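Outer membrane lipoprotein carrier protein LolA (Thermus thermophilus, PDB 2YZY) is of unestablished function but probably carries lipoproteins toward the outer membrane. Local coordinates at residues Y78-P89 and P192-R200. Numbering follows the deposited sequence.
Sequences YLYLTNQLVISP and PKDAQVVRR
P192 lies over one face of the Y78 ring, its CG 4.0 Å from the ring centroid in a CH-pi contact; proline suits this place because its compact, puckered ring presents the CG hydrogens to the aromatic face. V198 CG1 lies over the centre of one face of the R200 guanidinium, and V197 CG1 over one face of R199's, toward its rim. In the plane of the Y78 ring, at its edge, sits OD1 of N83, which accepts a 2.6 Å hydrogen bond from Y78 OH. N83 has CG anti to its backbone N (chi1 -171°), which carries the amide across to the 192-195 turn, where ND2 donates to D194 O at 3.0 Å from above the carbonyl plane; an alanine here is likely to leave Y78 OH and D194 O without these mates. The hairpin 75-79 with 84-88 closes through a G1 bulge at N83 and Q84 opposite L79, and the C-terminal strand 196-199 adds parallel to 84-88 as an edge strand within this chain, in a fold of the LolA-like family. Five backbone bonds join them, from Q196 N to N83 O (2.9 Å) through R200 N to I87 O. Beta-branched residues suit these extended strands: I87 CD1 meets V197 CG1 at 3.8 Å, while on the other face V86 lies alongside V198.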
ATOM      1  N   TYR A  78       2.995   0.762  15.440  1.00  7.34           N
ATOM      2  CA  TYR A  78       2.240   0.714  16.679  1.00  8.12           C
ATOM      3  C   TYR A  78       1.440  -0.579  16.739  1.00  7.74           C
ATOM      4  O   TYR A  78       0.696  -0.914  15.810  1.00  8.67           O
ATOM      5  CB  TYR A  78       1.294   1.914  16.796  1.00  8.26           C
ATOM      6  CG  TYR A  78       0.522   1.909  18.099  1.00  8.75           C
ATOM      7  CD1 TYR A  78       1.184   2.083  19.318  1.00  8.72           C
ATOM      8  CD2 TYR A  78      -0.855   1.668  18.127  1.00  9.27           C
ATOM      9  CE1 TYR A  78       0.502   2.008  20.529  1.00  8.14           C
ATOM     10  CE2 TYR A  78      -1.548   1.593  19.337  1.00  8.35           C
ATOM     11  CZ  TYR A  78      -0.863   1.763  20.534  1.00  9.54           C
ATOM     12  OH  TYR A  78      -1.529   1.672  21.738  1.00 10.35           O
ATOM     13  N   LEU A  79       1.621  -1.310  17.833  1.00  6.95           N
ATOM     14  CA  LEU A  79       0.926  -2.574  18.052  1.00  8.01           C
ATOM     15  C   LEU A  79      -0.113  -2.275  19.127  1.00  8.34           C
ATOM     16  O   LEU A  79       0.214  -2.119  20.302  1.00  8.78           O
ATOM     17  CB  LEU A  79       1.924  -3.635  18.521  1.00  9.88           C
ATOM     18  CG  LEU A  79       3.154  -3.767  17.618  1.00 11.25           C
ATOM     19  CD1 LEU A  79       4.114  -4.803  18.203  1.00 11.80           C
ATOM     20  CD2 LEU A  79       2.722  -4.159  16.202  1.00 12.65           C
ATOM     21  N   TYR A  80      -1.369  -2.206  18.708  1.00  6.93           N
ATOM     22  CA  TYR A  80      -2.467  -1.856  19.596  1.00  8.21           C
ATOM     23  C   TYR A  80      -2.649  -2.706  20.850  1.00  7.12           C
ATOM     24  O   TYR A  80      -2.699  -2.175  21.957  1.00  7.82           O
ATOM     25  CB  TYR A  80      -3.774  -1.844  18.801  1.00  7.13           C
ATOM     26  CG  TYR A  80      -4.950  -1.289  19.575  1.00  8.67           C
ATOM     27  CD1 TYR A  80      -5.236   0.078  19.575  1.00  8.23           C
ATOM     28  CD2 TYR A  80      -5.767  -2.132  20.322  1.00  8.73           C
ATOM     29  CE1 TYR A  80      -6.309   0.589  20.301  1.00  9.68           C
ATOM     30  CE2 TYR A  80      -6.838  -1.633  21.050  1.00 10.36           C
ATOM     31  CZ  TYR A  80      -7.105  -0.274  21.037  1.00  8.40           C
ATOM     32  OH  TYR A  80      -8.168   0.208  21.765  1.00 11.56           O
ATOM     33  N   LEU A  81      -2.742  -4.021  20.683  1.00  8.24           N
ATOM     34  CA  LEU A  81      -2.970  -4.898  21.827  1.00  7.24           C
ATOM     35  C   LEU A  81      -1.848  -4.925  22.857  1.00  9.03           C
ATOM     36  O   LEU A  81      -2.099  -5.195  24.029  1.00  9.54           O
ATOM     37  CB  LEU A  81      -3.297  -6.313  21.344  1.00  7.50           C
ATOM     38  CG  LEU A  81      -4.666  -6.417  20.665  1.00  6.90           C
ATOM     39  CD1 LEU A  81      -4.801  -7.764  19.975  1.00  8.21           C
ATOM     40  CD2 LEU A  81      -5.772  -6.218  21.698  1.00  7.67           C
ATOM     41  N   THR A  82      -0.622  -4.628  22.440  1.00  8.81           N
ATOM     42  CA  THR A  82       0.496  -4.620  23.380  1.00  9.41           C
ATOM     43  C   THR A  82       0.910  -3.195  23.738  1.00  9.44           C
ATOM     44  O   THR A  82       1.801  -2.991  24.565  1.00 11.89           O
ATOM     45  CB  THR A  82       1.727  -5.360  22.806  1.00  9.46           C
ATOM     46  OG1 THR A  82       2.193  -4.682  21.634  1.00 10.51           O
ATOM     47  CG2 THR A  82       1.367  -6.797  22.443  1.00 12.11           C
ATOM     48  N   ASN A  83       0.245  -2.216  23.126  1.00  8.98           N
ATOM     49  CA  ASN A  83       0.532  -0.798  23.342  1.00  9.11           C
ATOM     50  C   ASN A  83       2.020  -0.490  23.203  1.00  9.27           C
ATOM     51  O   ASN A  83       2.600   0.252  24.001  1.00 10.15           O
ATOM     52  CB  ASN A  83       0.022  -0.339  24.718  1.00 10.14           C
ATOM     53  CG  ASN A  83       0.105   1.170  24.894  1.00 11.97           C
ATOM     54  OD1 ASN A  83      -0.143   1.932  23.959  1.00 12.17           O
ATOM     55  ND2 ASN A  83       0.442   1.608  26.102  1.00 12.62           N
ATOM     56  N   GLN A  84       2.632  -1.064  22.171  1.00  9.75           N
ATOM     57  CA  GLN A  84       4.048  -0.854  21.901  1.00  9.22           C
ATOM     58  C   GLN A  84       4.239  -0.075  20.608  1.00  9.38           C
ATOM     59  O   GLN A  84       3.584  -0.351  19.602  1.00 10.32           O
ATOM     60  CB  GLN A  84       4.776  -2.194  21.771  1.00  9.74           C
ATOM     61  CG  GLN A  84       4.793  -3.041  23.032  1.00  8.66           C
ATOM     62  CD  GLN A  84       5.336  -4.432  22.780  1.00 10.53           C
ATOM     63  OE1 GLN A  84       4.819  -5.169  21.940  1.00 12.44           O
ATOM     64  NE2 GLN A  84       6.385  -4.801  23.511  1.00 14.91           N
ATOM     65  N   LEU A  85       5.131   0.908  20.641  1.00  8.61           N
ATOM     66  CA  LEU A  85       5.449   1.679  19.448  1.00  9.68           C
ATOM     67  C   LEU A  85       6.879   1.288  19.087  1.00  9.71           C
ATOM     68  O   LEU A  85       7.828   1.676  19.773  1.00 10.98           O
ATOM     69  CB  LEU A  85       5.370   3.186  19.717  1.00  9.30           C
ATOM     70  CG  LEU A  85       5.608   4.079  18.492  1.00 10.82           C
ATOM     71  CD1 LEU A  85       4.466   3.898  17.495  1.00 13.12           C
ATOM     72  CD2 LEU A  85       5.713   5.539  18.924  1.00 13.96           C
ATOM     73  N   VAL A  86       7.028   0.491  18.032  1.00  9.28           N
ATOM     74  CA  VAL A  86       8.351   0.049  17.598  1.00 10.76           C
ATOM     75  C   VAL A  86       8.935   1.087  16.648  1.00 11.70           C
ATOM     76  O   VAL A  86       8.344   1.402  15.612  1.00 13.03           O
ATOM     77  CB  VAL A  86       8.275  -1.327  16.881  1.00 11.74           C
ATOM     78  CG1 VAL A  86       9.682  -1.858  16.620  1.00 12.80           C
ATOM     79  CG2 VAL A  86       7.483  -2.314  17.728  1.00 12.12           C
ATOM     80  N   ILE A  87      10.094   1.625  17.012  1.00 10.60           N
ATOM     81  CA  ILE A  87      10.767   2.643  16.215  1.00 13.05           C
ATOM     82  C   ILE A  87      12.019   2.052  15.573  1.00 14.08           C
ATOM     83  O   ILE A  87      12.933   1.613  16.273  1.00 14.28           O
ATOM     84  CB  ILE A  87      11.167   3.845  17.099  1.00 13.12           C
ATOM     85  CG1 ILE A  87       9.929   4.411  17.797  1.00 13.67           C
ATOM     86  CG2 ILE A  87      11.834   4.921  16.247  1.00 13.61           C
ATOM     87  CD1 ILE A  87      10.219   5.580  18.716  1.00 14.52           C
ATOM     88  N   SER A  88      12.058   2.045  14.245  1.00 14.63           N
ATOM     89  CA  SER A  88      13.193   1.481  13.512  1.00 18.14           C
ATOM     90  C   SER A  88      13.717   2.427  12.438  1.00 18.78           C
ATOM     91  O   SER A  88      12.959   3.192  11.848  1.00 18.87           O
ATOM     92  CB  SER A  88      12.783   0.163  12.850  1.00 18.59           C
ATOM     93  OG  SER A  88      12.234  -0.742  13.791  1.00 24.19           O
ATOM     94  N   PRO A  89      15.033   2.388  12.166  1.00 21.12           N
ATOM     95  CA  PRO A  89      15.580   3.277  11.136  1.00 22.35           C
ATOM     96  C   PRO A  89      15.055   2.890   9.755  1.00 24.13           C
ATOM     97  O   PRO A  89      14.706   1.704   9.577  1.00 24.28           O
ATOM     98  CB  PRO A  89      17.090   3.057  11.255  1.00 22.31           C
ATOM     99  CG  PRO A  89      17.267   2.673  12.691  1.00 22.34           C
ATOM    100  CD  PRO A  89      16.113   1.730  12.920  1.00 22.36           C
ATOM    101  N   PRO A 192      -0.401   7.361  20.341  1.00 11.71           N
ATOM    102  CA  PRO A 192      -0.910   7.295  21.714  1.00 14.23           C
ATOM    103  C   PRO A 192       0.183   7.778  22.659  1.00 15.57           C
ATOM    104  O   PRO A 192       1.292   7.246  22.657  1.00 14.39           O
ATOM    105  CB  PRO A 192      -1.220   5.811  21.894  1.00 14.37           C
ATOM    106  CG  PRO A 192      -1.556   5.365  20.497  1.00 14.97           C
ATOM    107  CD  PRO A 192      -0.485   6.044  19.688  1.00 13.49           C
ATOM    108  N   LYS A 193      -0.131   8.783  23.468  1.00 17.89           N
ATOM    109  CA  LYS A 193       0.848   9.343  24.386  1.00 19.59           C
ATOM    110  C   LYS A 193       1.392   8.357  25.415  1.00 18.86           C
ATOM    111  O   LYS A 193       2.492   8.544  25.931  1.00 20.07           O
ATOM    112  CB  LYS A 193       0.254  10.561  25.099  1.00 21.99           C
ATOM    113  CG  LYS A 193      -0.140  11.698  24.162  1.00 26.26           C
ATOM    114  CD  LYS A 193       1.040  12.151  23.316  1.00 27.15           C
ATOM    115  CE  LYS A 193       0.705  13.407  22.528  1.00 29.35           C
ATOM    116  NZ  LYS A 193       0.424  14.554  23.433  1.00 30.94           N
ATOM    117  N   ASP A 194       0.632   7.306  25.702  1.00 18.17           N
ATOM    118  CA  ASP A 194       1.054   6.312  26.683  1.00 17.88           C
ATOM    119  C   ASP A 194       1.718   5.085  26.054  1.00 16.66           C
ATOM    120  O   ASP A 194       1.937   4.083  26.732  1.00 15.86           O
ATOM    121  CB  ASP A 194      -0.150   5.872  27.520  1.00 20.06           C
ATOM    122  CG  ASP A 194      -1.155   5.071  26.720  1.00 22.34           C
ATOM    123  OD1 ASP A 194      -1.398   5.414  25.547  1.00 21.77           O
ATOM    124  OD2 ASP A 194      -1.713   4.098  27.270  1.00 26.90           O
ATOM    125  N   ALA A 195       2.043   5.159  24.766  1.00 13.79           N
ATOM    126  CA  ALA A 195       2.679   4.027  24.095  1.00 13.57           C
ATOM    127  C   ALA A 195       4.042   3.709  24.703  1.00 13.52           C
ATOM    128  O   ALA A 195       4.784   4.610  25.100  1.00 14.50           O
ATOM    129  CB  ALA A 195       2.829   4.313  22.594  1.00 12.42           C
ATOM    130  N   GLN A 196       4.356   2.420  24.789  1.00 11.93           N
ATOM    131  CA  GLN A 196       5.636   1.975  25.332  1.00 11.83           C
ATOM    132  C   GLN A 196       6.573   1.788  24.145  1.00 11.30           C
ATOM    133  O   GLN A 196       6.273   1.042  23.214  1.00 10.80           O
ATOM    134  CB  GLN A 196       5.459   0.662  26.092  1.00 12.25           C
ATOM    135  CG  GLN A 196       6.683   0.225  26.861  1.00 13.60           C
ATOM    136  CD  GLN A 196       6.383  -0.920  27.800  1.00 11.13           C
ATOM    137  OE1 GLN A 196       6.314  -2.078  27.389  1.00 15.23           O
ATOM    138  NE2 GLN A 196       6.180  -0.599  29.072  1.00 13.04           N
ATOM    139  N   VAL A 197       7.708   2.473  24.178  1.00  9.96           N
ATOM    140  CA  VAL A 197       8.651   2.415  23.073  1.00 11.38           C
ATOM    141  C   VAL A 197       9.597   1.220  23.025  1.00 11.10           C
ATOM    142  O   VAL A 197      10.204   0.833  24.025  1.00 12.75           O
ATOM    143  CB  VAL A 197       9.493   3.721  23.013  1.00 10.72           C
ATOM    144  CG1 VAL A 197      10.598   3.595  21.968  1.00 13.08           C
ATOM    145  CG2 VAL A 197       8.591   4.902  22.676  1.00 12.47           C
ATOM    146  N   VAL A 198       9.683   0.626  21.838  1.00 10.53           N
ATOM    147  CA  VAL A 198      10.591  -0.487  21.570  1.00 10.46           C
ATOM    148  C   VAL A 198      11.484   0.138  20.499  1.00 12.11           C
ATOM    149  O   VAL A 198      11.075   0.301  19.349  1.00 12.64           O
ATOM    150  CB  VAL A 198       9.850  -1.717  20.995  1.00 11.02           C
ATOM    151  CG1 VAL A 198      10.854  -2.811  20.659  1.00 12.66           C
ATOM    152  CG2 VAL A 198       8.831  -2.232  22.001  1.00 12.37           C
ATOM    153  N   ARG A 199      12.698   0.509  20.889  1.00 11.69           N
ATOM    154  CA  ARG A 199      13.622   1.184  19.985  1.00 11.89           C
ATOM    155  C   ARG A 199      14.671   0.276  19.368  1.00 12.86           C
ATOM    156  O   ARG A 199      15.543  -0.235  20.065  1.00 11.03           O
ATOM    157  CB  ARG A 199      14.307   2.331  20.740  1.00 12.46           C
ATOM    158  CG  ARG A 199      15.115   3.291  19.880  1.00 12.23           C
ATOM    159  CD  ARG A 199      15.808   4.334  20.761  1.00 13.09           C
ATOM    160  NE  ARG A 199      14.858   5.016  21.641  1.00 13.48           N
ATOM    161  CZ  ARG A 199      14.009   5.958  21.239  1.00 13.32           C
ATOM    162  NH1 ARG A 199      13.996   6.343  19.970  1.00 14.60           N
ATOM    163  NH2 ARG A 199      13.156   6.499  22.101  1.00 13.29           N
ATOM    164  N   ARG A 200      14.589   0.087  18.055  1.00 12.92           N
ATOM    165  CA  ARG A 200      15.550  -0.760  17.357  1.00 15.70           C
ATOM    166  C   ARG A 200      16.851  -0.014  17.073  1.00 15.99           C
ATOM    167  O   ARG A 200      16.913   1.208  17.321  1.00 16.50           O
ATOM    168  CB  ARG A 200      14.959  -1.269  16.040  1.00 16.63           C
ATOM    169  CG  ARG A 200      13.666  -2.055  16.189  1.00 19.54           C
ATOM    170  CD  ARG A 200      13.805  -3.199  17.177  1.00 22.42           C
ATOM    171  NE  ARG A 200      12.620  -4.050  17.180  1.00 23.78           N
ATOM    172  CZ  ARG A 200      12.405  -5.038  18.042  1.00 25.61           C
ATOM    173  NH1 ARG A 200      13.298  -5.310  18.983  1.00 26.85           N
ATOM    174  NH2 ARG A 200      11.295  -5.759  17.962  1.00 27.76           N
ATOM    175  OXT ARG A 200      17.799  -0.672  16.597  1.00 21.59           O
TER
HETATM  176  O   HOH W   1       7.868  -3.119  25.338  1.00 16.97           O
HETATM  177  O   HOH W   2      15.272   3.218  16.297  1.00 16.52           O